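Long-range contacts in putative DD-carboxypeptidase TP_0574 (Treponema pallidum, PDB 1O75), which binds penicillin and shows zinc-stimulated carboxypeptidase activity on synthetic depsipeptides, and may lower peptidoglycan cross-linking: residues His60-Gln66 and Val129-Ala135; Ile169-Phe174 and Met192-Phe198; Asp261-Ala267 and Ser308-Arg314. The protein carries 2 engineered substitutions. All coordinates share one frame; numbering follows the deposited sequence.

Contact 1. Residues His60-Gln66 and Val129-Ala135; sequences HGAFRQQ and VALADRA
The short helix that begins at His60 packs here against an irregular loop, Val129-Ala135, in the part of the chain that matches the Tp47 domain a family; Phe63, packed on the loop, and Gln66, bonded to it, are its main features. One face of the Phe63 ring is laid on Asp133, whose CA sits 3.4 Å from the ring centroid and only 6° off the ring normal, a CH-pi contact. The Asp133 carboxylate stacks near the CE2 side of the ring, its CG 3.6 Å from Phe63 CE2 and the planes 12° apart. At the ring edge, in its plane, comes the carbonyl of Leu131, with O 3.3 Å from Phe63 CD1. A flat aromatic suits this place because its face can lie against the backbone of the turn, at Asp133 N and CA. Phe63 CG stands opposite its own N (chi1 167°), which swings the ring out from the helix onto the loop.

Gln66 holds the loop as a neighbouring strand would. Its OE1 accepts from Leu131 N at 2.8 Å, on a lone pair in the carbonyl plane, while its NE2 donates to Leu131 O at 2.9 Å. A glutamine amide carries both a donor and an acceptor, and so matches a backbone N-H and C=O together. Beside it, Leu131 CD1 meets Ala62 CB at 3.5 Å, a tight fit that the small alanine permits. Where the loop turns, in a type II turn from Ala132 to Ala135, the His60 ring has Arg134 CA over one face and Ala135 O at its edge. A water bridges His60 O and, more weakly, Arg134 N.

Strand 120-124 borders the site through Ile120 and Phe122, which touch Phe63; Leu131 rests on Ala107 of strand 101-114, and Ala62 on Val150 of strand 143-163.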
loop_
_atom_site.group_PDB
_atom_site.type_symbol
_atom_site.label_atom_id
_atom_site.label_comp_id
_atom_site.label_asym_id
_atom_site.label_seq_id
_atom_site.Cartn_x
_atom_site.Cartn_y
_atom_site.Cartn_z
ATOM N N HIS B 60 10.018 -5.666 -12.488
ATOM C CA HIS B 60 9.705 -6.003 -11.103
ATOM C C HIS B 60 8.886 -7.280 -11.040
ATOM O O HIS B 60 9.051 -8.083 -10.134
ATOM C CB HIS B 60 8.964 -4.862 -10.416
ATOM C CG HIS B 60 9.807 -3.644 -10.207
ATOM N ND1 HIS B 60 9.383 -2.561 -9.466
ATOM C CD2 HIS B 60 11.042 -3.327 -10.668
ATOM C CE1 HIS B 60 10.321 -1.627 -9.480
ATOM N NE2 HIS B 60 11.338 -2.068 -10.201
ATOM N N GLY B 61 8.005 -7.462 -12.013
ATOM C CA GLY B 61 7.200 -8.667 -12.038
ATOM C C GLY B 61 8.090 -9.853 -12.381
ATOM O O GLY B 61 7.850 -10.983 -11.934
ATOM N N ALA B 62 9.131 -9.594 -13.173
ATOM C CA ALA B 62 10.036 -10.657 -13.568
ATOM C C ALA B 62 10.697 -11.282 -12.341
ATOM O O ALA B 62 10.811 -12.491 -12.261
ATOM C CB ALA B 62 11.091 -10.130 -14.549
ATOM N N PHE B 63 11.131 -10.465 -11.388
ATOM C CA PHE B 63 11.758 -11.002 -10.183
ATOM C C PHE B 63 10.800 -11.929 -9.439
ATOM O O PHE B 63 11.165 -13.021 -9.013
ATOM C CB PHE B 63 12.163 -9.873 -9.221
ATOM C CG PHE B 63 12.519 -10.366 -7.843
ATOM C CD1 PHE B 63 13.756 -10.969 -7.602
ATOM C CD2 PHE B 63 11.609 -10.257 -6.787
ATOM C CE1 PHE B 63 14.088 -11.459 -6.319
ATOM C CE2 PHE B 63 11.926 -10.739 -5.504
ATOM C CZ PHE B 63 13.168 -11.341 -5.265
ATOM N N ARG B 64 9.573 -11.466 -9.256
ATOM C CA ARG B 64 8.556 -12.272 -8.554
ATOM C C ARG B 64 8.244 -13.587 -9.250
ATOM O O ARG B 64 8.075 -14.610 -8.589
ATOM C CB ARG B 64 7.257 -11.485 -8.428
ATOM C CG ARG B 64 7.371 -10.245 -7.564
ATOM C CD ARG B 64 6.071 -9.444 -7.601
ATOM N NE ARG B 64 6.361 -8.091 -7.190
ATOM C CZ ARG B 64 6.146 -7.019 -7.935
ATOM N NH1 ARG B 64 5.622 -7.136 -9.143
ATOM N NH2 ARG B 64 6.481 -5.827 -7.467
ATOM N N GLN B 65 8.177 -13.581 -10.577
ATOM C CA GLN B 65 7.840 -14.816 -11.293
ATOM C C GLN B 65 8.960 -15.820 -11.528
ATOM O O GLN B 65 8.694 -16.981 -11.818
ATOM C CB GLN B 65 7.202 -14.470 -12.634
ATOM C CG GLN B 65 5.888 -13.709 -12.499
ATOM C CD GLN B 65 5.307 -13.378 -13.845
ATOM O OE1 GLN B 65 4.557 -14.175 -14.424
ATOM N NE2 GLN B 65 5.680 -12.218 -14.381
ATOM N N GLN B 66 10.213 -15.385 -11.386
ATOM C CA GLN B 66 11.348 -16.280 -11.646
ATOM C C GLN B 66 11.394 -17.465 -10.714
ATOM O O GLN B 66 12.057 -18.464 -10.996
ATOM C CB GLN B 66 12.688 -15.508 -11.539
ATOM C CG GLN B 66 13.173 -15.307 -10.100
ATOM C CD GLN B 66 14.480 -14.510 -10.057
ATOM O OE1 GLN B 66 15.244 -14.531 -11.005
ATOM N NE2 GLN B 66 14.728 -13.818 -8.952
ATOM N N VAL B 129 19.821 -16.453 -15.323
ATOM C CA VAL B 129 20.254 -15.442 -14.369
ATOM C C VAL B 129 19.243 -15.419 -13.239
ATOM O O VAL B 129 18.100 -15.885 -13.404
ATOM C CB VAL B 129 20.322 -14.043 -14.987
ATOM C CG1 VAL B 129 21.257 -14.059 -16.188
ATOM C CG2 VAL B 129 18.931 -13.558 -15.382
ATOM N N ALA B 130 19.668 -14.915 -12.086
ATOM C CA ALA B 130 18.796 -14.796 -10.930
ATOM C C ALA B 130 18.633 -13.301 -10.708
ATOM O O ALA B 130 19.582 -12.613 -10.307
ATOM C CB ALA B 130 19.418 -15.455 -9.713
ATOM N N LEU B 131 17.439 -12.786 -10.997
ATOM C CA LEU B 131 17.173 -11.366 -10.840
ATOM C C LEU B 131 17.166 -11.007 -9.357
ATOM O O LEU B 131 16.859 -11.848 -8.502
ATOM C CB LEU B 131 15.815 -11.008 -11.467
ATOM C CG LEU B 131 15.690 -11.354 -12.965
ATOM C CD1 LEU B 131 14.299 -10.950 -13.500
ATOM C CD2 LEU B 131 16.777 -10.606 -13.748
ATOM N N ALA B 132 17.515 -9.759 -9.055
ATOM C CA ALA B 132 17.511 -9.275 -7.674
ATOM C C ALA B 132 16.148 -8.662 -7.426
ATOM O O ALA B 132 15.468 -8.268 -8.364
ATOM C CB ALA B 132 18.593 -8.197 -7.475
ATOM N N ASP B 133 15.769 -8.554 -6.163
ATOM C CA ASP B 133 14.484 -7.984 -5.795
ATOM C C ASP B 133 14.368 -6.604 -6.424
ATOM O O ASP B 133 15.305 -5.817 -6.350
ATOM C CB ASP B 133 14.390 -7.884 -4.266
ATOM C CG ASP B 133 12.962 -7.747 -3.769
ATOM O OD1 ASP B 133 12.104 -7.208 -4.497
ATOM O OD2 ASP B 133 12.705 -8.164 -2.629
ATOM N N ARG B 134 13.210 -6.301 -7.015
ATOM C CA ARG B 134 12.957 -5.018 -7.677
ATOM C C ARG B 134 13.949 -4.741 -8.819
ATOM O O ARG B 134 14.206 -3.586 -9.168
ATOM C CB ARG B 134 13.014 -3.859 -6.668
ATOM C CG ARG B 134 11.936 -3.908 -5.565
ATOM C CD ARG B 134 11.950 -2.629 -4.744
ATOM N NE ARG B 134 13.283 -2.382 -4.189
ATOM C CZ ARG B 134 13.811 -3.033 -3.155
ATOM N NH1 ARG B 134 13.119 -3.984 -2.527
ATOM N NH2 ARG B 134 15.052 -2.756 -2.763
ATOM N N ALA B 135 14.484 -5.801 -9.410
ATOM C CA ALA B 135 15.455 -5.672 -10.502
ATOM C C ALA B 135 14.926 -4.926 -11.708
ATOM O O ALA B 135 13.779 -5.086 -12.096
ATOM C CB ALA B 135 15.931 -7.057 -10.944
HETATM O O HOH W 1 10.368 -6.990 -7.690
#

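Contact 2. Residues Ile169-Phe174 and Met192-Phe198; sequences IAKEKF and MLTEDSF
The ring of Phe174 takes Phe198 on one face and the backbone of the Glu195-Asp196 turn at its edge. The pair is a T-shaped stack: the edge of Phe198 points into the face of Phe174, the centroids 4.9 Å apart and the planes at 84°. Phe198 CE1 stands 3.6 Å above the plane of the Phe174 ring, over its centre. In the plane of that ring, Glu195 O comes 3.4 Å from Phe174 CE1, setting the slightly positive ring rim beside a carbonyl oxygen. Phe198 in turn has CG of Met192 over one of its own faces.

Met192 fills the angle between helix and rings. Its chain is extended throughout, with CG opposite the backbone N (chi1 -168°), and so carries SD to 3.8 Å from Ala170 CB and CE to 3.7 Å from Phe174 CE1. A long, flexible, unbranched side chain suits a place between two aromatics and a helix; alanine suits the helix face where the sulfur must come close. Toward the exposed side, Ile169 reaches over the turn, its CD1 3.2 Å from Glu195 CB, a close approach for two carbons. The turn has its own polar brace, Thr194 OG1 donating to Asp196 OD1 at 3.0 Å, whereas the link to the helix is apolar.

This is helix-on-hairpin packing: the last turn of helix 167-173 and Phe174 just after it lie against strands 190-194 and 197-198. Strand 143-163 backs the cluster, Val162 touching both Ala170 and Met192, and Val160 touching Phe198.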
loop_
_atom_site.group_PDB
_atom_site.type_symbol
_atom_site.label_atom_id
_atom_site.label_comp_id
_atom_site.label_asym_id
_atom_site.label_seq_id
_atom_site.Cartn_x
_atom_site.Cartn_y
_atom_site.Cartn_z
ATOM N N ILE B 169 10.564 -39.645 -21.318
ATOM C CA ILE B 169 10.170 -38.462 -22.066
ATOM C C ILE B 169 9.821 -37.336 -21.093
ATOM O O ILE B 169 10.030 -36.161 -21.392
ATOM C CB ILE B 169 8.982 -38.767 -22.992
ATOM C CG1 ILE B 169 8.620 -37.522 -23.793
ATOM C CG2 ILE B 169 7.810 -39.269 -22.184
ATOM C CD1 ILE B 169 7.684 -37.798 -24.939
ATOM N N ALA B 170 9.318 -37.716 -19.924
ATOM C CA ALA B 170 8.945 -36.770 -18.880
ATOM C C ALA B 170 10.162 -35.939 -18.454
ATOM O O ALA B 170 10.104 -34.706 -18.398
ATOM C CB ALA B 170 8.381 -37.527 -17.686
ATOM N N LYS B 171 11.262 -36.626 -18.161
ATOM C CA LYS B 171 12.501 -35.974 -17.750
ATOM C C LYS B 171 13.075 -35.108 -18.863
ATOM O O LYS B 171 13.577 -34.007 -18.613
ATOM C CB LYS B 171 13.541 -37.020 -17.335
ATOM C CG LYS B 171 13.165 -37.786 -16.090
ATOM C CD LYS B 171 14.293 -38.678 -15.600
ATOM C CE LYS B 171 13.872 -39.419 -14.332
ATOM N NZ LYS B 171 14.989 -40.185 -13.704
ATOM N N GLU B 172 12.994 -35.601 -20.093
ATOM C CA GLU B 172 13.528 -34.871 -21.237
ATOM C C GLU B 172 12.675 -33.710 -21.744
ATOM O O GLU B 172 13.201 -32.654 -22.087
ATOM C CB GLU B 172 13.769 -35.828 -22.411
ATOM C CG GLU B 172 13.691 -35.127 -23.767
ATOM C CD GLU B 172 13.914 -36.053 -24.947
ATOM O OE1 GLU B 172 13.343 -37.170 -24.956
ATOM O OE2 GLU B 172 14.650 -35.648 -25.877
ATOM N N LYS B 173 11.365 -33.916 -21.805
ATOM C CA LYS B 173 10.455 -32.911 -22.340
ATOM C C LYS B 173 9.769 -31.985 -21.329
ATOM O O LYS B 173 9.433 -30.849 -21.657
ATOM C CB LYS B 173 9.393 -33.620 -23.184
ATOM C CG LYS B 173 9.943 -34.309 -24.427
ATOM C CD LYS B 173 10.180 -33.296 -25.548
ATOM C CE LYS B 173 10.633 -33.981 -26.831
ATOM N NZ LYS B 173 10.728 -33.024 -27.974
ATOM N N PHE B 174 9.555 -32.464 -20.112
ATOM C CA PHE B 174 8.886 -31.654 -19.096
ATOM C C PHE B 174 9.716 -31.468 -17.837
ATOM O O PHE B 174 9.172 -31.211 -16.760
ATOM C CB PHE B 174 7.528 -32.276 -18.732
ATOM C CG PHE B 174 6.606 -32.431 -19.910
ATOM C CD1 PHE B 174 6.568 -33.624 -20.631
ATOM C CD2 PHE B 174 5.815 -31.366 -20.336
ATOM C CE1 PHE B 174 5.755 -33.752 -21.768
ATOM C CE2 PHE B 174 5.001 -31.480 -21.468
ATOM C CZ PHE B 174 4.970 -32.677 -22.190
ATOM N N MET B 192 0.459 -37.889 -15.895
ATOM C CA MET B 192 0.894 -37.842 -17.284
ATOM C C MET B 192 0.117 -38.942 -17.994
ATOM O O MET B 192 0.164 -40.092 -17.568
ATOM C CB MET B 192 2.403 -38.079 -17.385
ATOM C CG MET B 192 2.966 -37.764 -18.749
ATOM S SD MET B 192 4.772 -37.752 -18.750
ATOM C CE MET B 192 5.079 -37.045 -20.324
ATOM N N LEU B 193 -0.620 -38.573 -19.043
ATOM C CA LEU B 193 -1.456 -39.514 -19.791
ATOM C C LEU B 193 -0.778 -40.064 -21.037
ATOM O O LEU B 193 -0.967 -41.227 -21.394
ATOM C CB LEU B 193 -2.770 -38.839 -20.202
ATOM C CG LEU B 193 -3.634 -38.335 -19.041
ATOM C CD1 LEU B 193 -4.741 -37.422 -19.557
ATOM C CD2 LEU B 193 -4.200 -39.526 -18.296
ATOM N N THR B 194 -0.018 -39.217 -21.716
ATOM C CA THR B 194 0.688 -39.636 -22.910
ATOM C C THR B 194 2.022 -38.914 -22.919
ATOM O O THR B 194 2.347 -38.174 -21.987
ATOM C CB THR B 194 -0.069 -39.275 -24.194
ATOM O OG1 THR B 194 -0.104 -37.853 -24.338
ATOM C CG2 THR B 194 -1.501 -39.819 -24.157
ATOM N N GLU B 195 2.787 -39.120 -23.980
ATOM C CA GLU B 195 4.092 -38.498 -24.106
ATOM C C GLU B 195 4.004 -36.974 -24.076
ATOM O O GLU B 195 4.999 -36.290 -23.844
ATOM C CB GLU B 195 4.731 -38.941 -25.418
ATOM C CG GLU B 195 4.024 -38.408 -26.635
ATOM C CD GLU B 195 4.579 -38.991 -27.916
ATOM O OE1 GLU B 195 5.820 -39.078 -28.036
ATOM O OE2 GLU B 195 3.776 -39.354 -28.806
ATOM N N ASP B 196 2.815 -36.432 -24.316
ATOM C CA ASP B 196 2.687 -34.981 -24.325
ATOM C C ASP B 196 1.389 -34.442 -23.727
ATOM O O ASP B 196 0.884 -33.420 -24.184
ATOM C CB ASP B 196 2.831 -34.476 -25.757
ATOM C CG ASP B 196 1.659 -34.871 -26.631
ATOM O OD1 ASP B 196 0.817 -35.683 -26.171
ATOM O OD2 ASP B 196 1.579 -34.370 -27.775
ATOM N N SER B 197 0.855 -35.110 -22.707
ATOM C CA SER B 197 -0.396 -34.633 -22.101
ATOM C C SER B 197 -0.559 -35.083 -20.658
ATOM O O SER B 197 -0.134 -36.185 -20.284
ATOM C CB SER B 197 -1.598 -35.107 -22.930
ATOM O OG SER B 197 -1.882 -36.482 -22.709
ATOM N N PHE B 198 -1.164 -34.218 -19.840
ATOM C CA PHE B 198 -1.393 -34.526 -18.435
ATOM C C PHE B 198 -2.867 -34.365 -18.095
ATOM O O PHE B 198 -3.564 -33.553 -18.692
ATOM C CB PHE B 198 -0.558 -33.602 -17.533
ATOM C CG PHE B 198 0.933 -33.772 -17.702
ATOM C CD1 PHE B 198 1.587 -33.245 -18.814
ATOM C CD2 PHE B 198 1.677 -34.468 -16.747
ATOM C CE1 PHE B 198 2.979 -33.408 -18.971
ATOM C CE2 PHE B 198 3.046 -34.636 -16.895
ATOM C CZ PHE B 198 3.701 -34.101 -18.013
#

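Contact 3. Residues Asp261-Ala267 and Ser308-Arg314; sequences DYYGDDA and SGPGYYR
The ends of strands 255-262 and 311-319 run antiparallel, with Asp261 and Arg314 as a hydrogen-bonded pair and Tyr262 and Tyr313 as the non-hydrogen-bonded pair beside it. They are the two central strands of a four-stranded antiparallel sheet in the Tp47 domain C region, assigned to the E-set clan of immunoglobulin-like folds. The ladder runs on through Tyr263 N to Tyr312 O, and then Tyr312 N to Gly264 O at 2.9 Å, into a type II' turn from Tyr263 to Asp266. Gly264 suits its positive phi, 55°; Gly311 is called for by its backbone angles and by the closeness of Gly264 O.

Tyr262 and Tyr313 share one side of the sheet as an offset stack, centroids 4.5 Å apart and planes at 22°. Tyr312 presents a face to Ala267, whose CA lies 3.5 Å from the ring centroid; alanine, being small, can lie close over the ring. On the Asp261 side, Arg314 NE pairs with Asp328 and Asp261 OD1 with Ser275 and Arg259. Both stacked tyrosines also grip the incoming loop: Tyr313 OH donates to Gly309 O, and Tyr262 OH donates to Pro310 O at 2.6 Å from above its carbonyl plane.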
loop_
_atom_site.group_PDB
_atom_site.type_symbol
_atom_site.label_atom_id
_atom_site.label_comp_id
_atom_site.label_asym_id
_atom_site.label_seq_id
_atom_site.Cartn_x
_atom_site.Cartn_y
_atom_site.Cartn_z
ATOM N N ASP B 261 -14.482 -20.299 -12.014
ATOM C CA ASP B 261 -15.710 -21.038 -12.355
ATOM C C ASP B 261 -16.790 -19.940 -12.378
ATOM O O ASP B 261 -16.921 -19.165 -11.424
ATOM C CB ASP B 261 -16.076 -22.103 -11.318
ATOM C CG ASP B 261 -15.176 -23.309 -11.379
ATOM O OD1 ASP B 261 -14.786 -23.724 -12.487
ATOM O OD2 ASP B 261 -14.872 -23.857 -10.319
ATOM N N TYR B 262 -17.551 -19.896 -13.467
ATOM C CA TYR B 262 -18.576 -18.869 -13.691
ATOM C C TYR B 262 -19.996 -19.430 -13.581
ATOM O O TYR B 262 -20.349 -20.384 -14.283
ATOM C CB TYR B 262 -18.356 -18.282 -15.087
ATOM C CG TYR B 262 -19.308 -17.186 -15.505
ATOM C CD1 TYR B 262 -19.656 -16.169 -14.626
ATOM C CD2 TYR B 262 -19.801 -17.127 -16.820
ATOM C CE1 TYR B 262 -20.468 -15.104 -15.041
ATOM C CE2 TYR B 262 -20.613 -16.070 -17.247
ATOM C CZ TYR B 262 -20.940 -15.067 -16.351
ATOM O OH TYR B 262 -21.746 -14.017 -16.741
ATOM N N TYR B 263 -20.792 -18.809 -12.717
ATOM C CA TYR B 263 -22.165 -19.236 -12.479
ATOM C C TYR B 263 -23.209 -18.297 -13.073
ATOM O O TYR B 263 -24.400 -18.361 -12.720
ATOM C CB TYR B 263 -22.379 -19.414 -10.971
ATOM C CG TYR B 263 -21.730 -20.687 -10.440
ATOM C CD1 TYR B 263 -20.352 -20.758 -10.192
ATOM C CD2 TYR B 263 -22.487 -21.847 -10.252
ATOM C CE1 TYR B 263 -19.743 -21.976 -9.771
ATOM C CE2 TYR B 263 -21.896 -23.059 -9.837
ATOM C CZ TYR B 263 -20.531 -23.122 -9.607
ATOM O OH TYR B 263 -19.954 -24.354 -9.288
ATOM N N GLY B 264 -22.774 -17.445 -14.001
ATOM C CA GLY B 264 -23.704 -16.514 -14.621
ATOM C C GLY B 264 -24.432 -15.677 -13.588
ATOM O O GLY B 264 -23.813 -15.137 -12.663
ATOM N N ASP B 265 -25.748 -15.552 -13.717
ATOM C CA ASP B 265 -26.482 -14.749 -12.743
ATOM C C ASP B 265 -27.002 -15.577 -11.566
ATOM O O ASP B 265 -27.751 -15.064 -10.734
ATOM C CB ASP B 265 -27.657 -14.019 -13.406
ATOM C CG ASP B 265 -27.222 -13.107 -14.548
ATOM O OD1 ASP B 265 -26.211 -12.380 -14.405
ATOM O OD2 ASP B 265 -27.904 -13.110 -15.591
ATOM N N ASP B 266 -26.600 -16.843 -11.483
ATOM C CA ASP B 266 -27.057 -17.703 -10.387
ATOM C C ASP B 266 -26.363 -17.465 -9.038
ATOM O O ASP B 266 -25.321 -18.059 -8.734
ATOM C CB ASP B 266 -26.945 -19.189 -10.774
ATOM C CG ASP B 266 -27.372 -20.129 -9.643
ATOM O OD1 ASP B 266 -28.084 -19.680 -8.723
ATOM O OD2 ASP B 266 -26.994 -21.318 -9.668
ATOM N N ALA B 267 -26.969 -16.605 -8.227
ATOM C CA ALA B 267 -26.444 -16.259 -6.907
ATOM C C ALA B 267 -26.360 -17.449 -5.960
ATOM O O ALA B 267 -25.663 -17.381 -4.945
ATOM C CB ALA B 267 -27.301 -15.170 -6.272
ATOM N N SER B 308 -17.623 -15.213 -20.960
ATOM C CA SER B 308 -17.727 -14.768 -19.582
ATOM C C SER B 308 -18.410 -13.429 -19.590
ATOM O O SER B 308 -18.537 -12.814 -20.627
ATOM C CB SER B 308 -16.336 -14.605 -18.979
ATOM O OG SER B 308 -15.645 -13.592 -19.688
ATOM N N GLY B 309 -18.834 -12.966 -18.426
ATOM C CA GLY B 309 -19.466 -11.668 -18.339
ATOM C C GLY B 309 -19.759 -11.393 -16.889
ATOM O O GLY B 309 -19.360 -12.176 -16.028
ATOM N N PRO B 310 -20.446 -10.293 -16.572
ATOM C CA PRO B 310 -20.764 -9.983 -15.183
ATOM C C PRO B 310 -21.533 -11.154 -14.537
ATOM O O PRO B 310 -22.188 -11.934 -15.229
ATOM C CB PRO B 310 -21.634 -8.728 -15.294
ATOM C CG PRO B 310 -21.134 -8.073 -16.568
ATOM C CD PRO B 310 -20.990 -9.269 -17.489
ATOM N N GLY B 311 -21.455 -11.271 -13.221
ATOM C CA GLY B 311 -22.140 -12.363 -12.559
ATOM C C GLY B 311 -21.344 -12.919 -11.383
ATOM O O GLY B 311 -20.467 -12.249 -10.843
ATOM N N TYR B 312 -21.661 -14.155 -11.016
ATOM C CA TYR B 312 -21.054 -14.836 -9.887
ATOM C C TYR B 312 -19.946 -15.765 -10.297
ATOM O O TYR B 312 -20.121 -16.639 -11.176
ATOM C CB TYR B 312 -22.117 -15.635 -9.135
ATOM C CG TYR B 312 -23.162 -14.752 -8.533
ATOM C CD1 TYR B 312 -23.017 -14.244 -7.243
ATOM C CD2 TYR B 312 -24.270 -14.353 -9.286
ATOM C CE1 TYR B 312 -23.953 -13.361 -6.716
ATOM C CE2 TYR B 312 -25.207 -13.458 -8.769
ATOM C CZ TYR B 312 -25.041 -12.971 -7.494
ATOM O OH TYR B 312 -25.942 -12.055 -7.012
ATOM N N TYR B 313 -18.810 -15.583 -9.632
ATOM C CA TYR B 313 -17.645 -16.385 -9.900
ATOM C C TYR B 313 -17.158 -17.077 -8.639
ATOM O O TYR B 313 -17.382 -16.615 -7.522
ATOM C CB TYR B 313 -16.489 -15.529 -10.450
ATOM C CG TYR B 313 -16.702 -15.003 -11.848
ATOM C CD1 TYR B 313 -17.515 -13.891 -12.086
ATOM C CD2 TYR B 313 -16.094 -15.624 -12.935
ATOM C CE1 TYR B 313 -17.708 -13.415 -13.395
ATOM C CE2 TYR B 313 -16.282 -15.164 -14.221
ATOM C CZ TYR B 313 -17.087 -14.058 -14.448
ATOM O OH TYR B 313 -17.234 -13.620 -15.746
ATOM N N ARG B 314 -16.483 -18.190 -8.848
ATOM C CA ARG B 314 -15.882 -18.941 -7.762
ATOM C C ARG B 314 -14.427 -19.045 -8.199
ATOM O O ARG B 314 -14.147 -19.591 -9.272
ATOM C CB ARG B 314 -16.499 -20.342 -7.646
ATOM C CG ARG B 314 -15.733 -21.259 -6.698
ATOM C CD ARG B 314 -16.635 -22.379 -6.143
ATOM N NE ARG B 314 -17.647 -21.834 -5.232
ATOM C CZ ARG B 314 -18.758 -22.468 -4.874
ATOM N NH1 ARG B 314 -19.021 -23.689 -5.350
ATOM N NH2 ARG B 314 -19.608 -21.881 -4.045
HETATM O O HOH W 2 -12.760 -22.156 -9.138
#

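Overall arrangement
None of the three contacts touches another, and all are partly buried, but contact 1 has its centre about 15 Å from the centre of the chain, contact 3 about 19 Å and contact 2, with exposed Glu195 and Asp196 at its rim, about 27 Å. Contacts 1 and 2 fall in the domain a range, each setting a short helix against a turn or loop and each backed by strand 143-163; contact 3 lies in the domain C range, across the chain's centre from contact 1. An irregular loop is held by a side-chain amide in contact 1, helix meets hairpin through apolar groups in contact 2, and contact 3 relies on a backbone ladder with tyrosine hydroxyls.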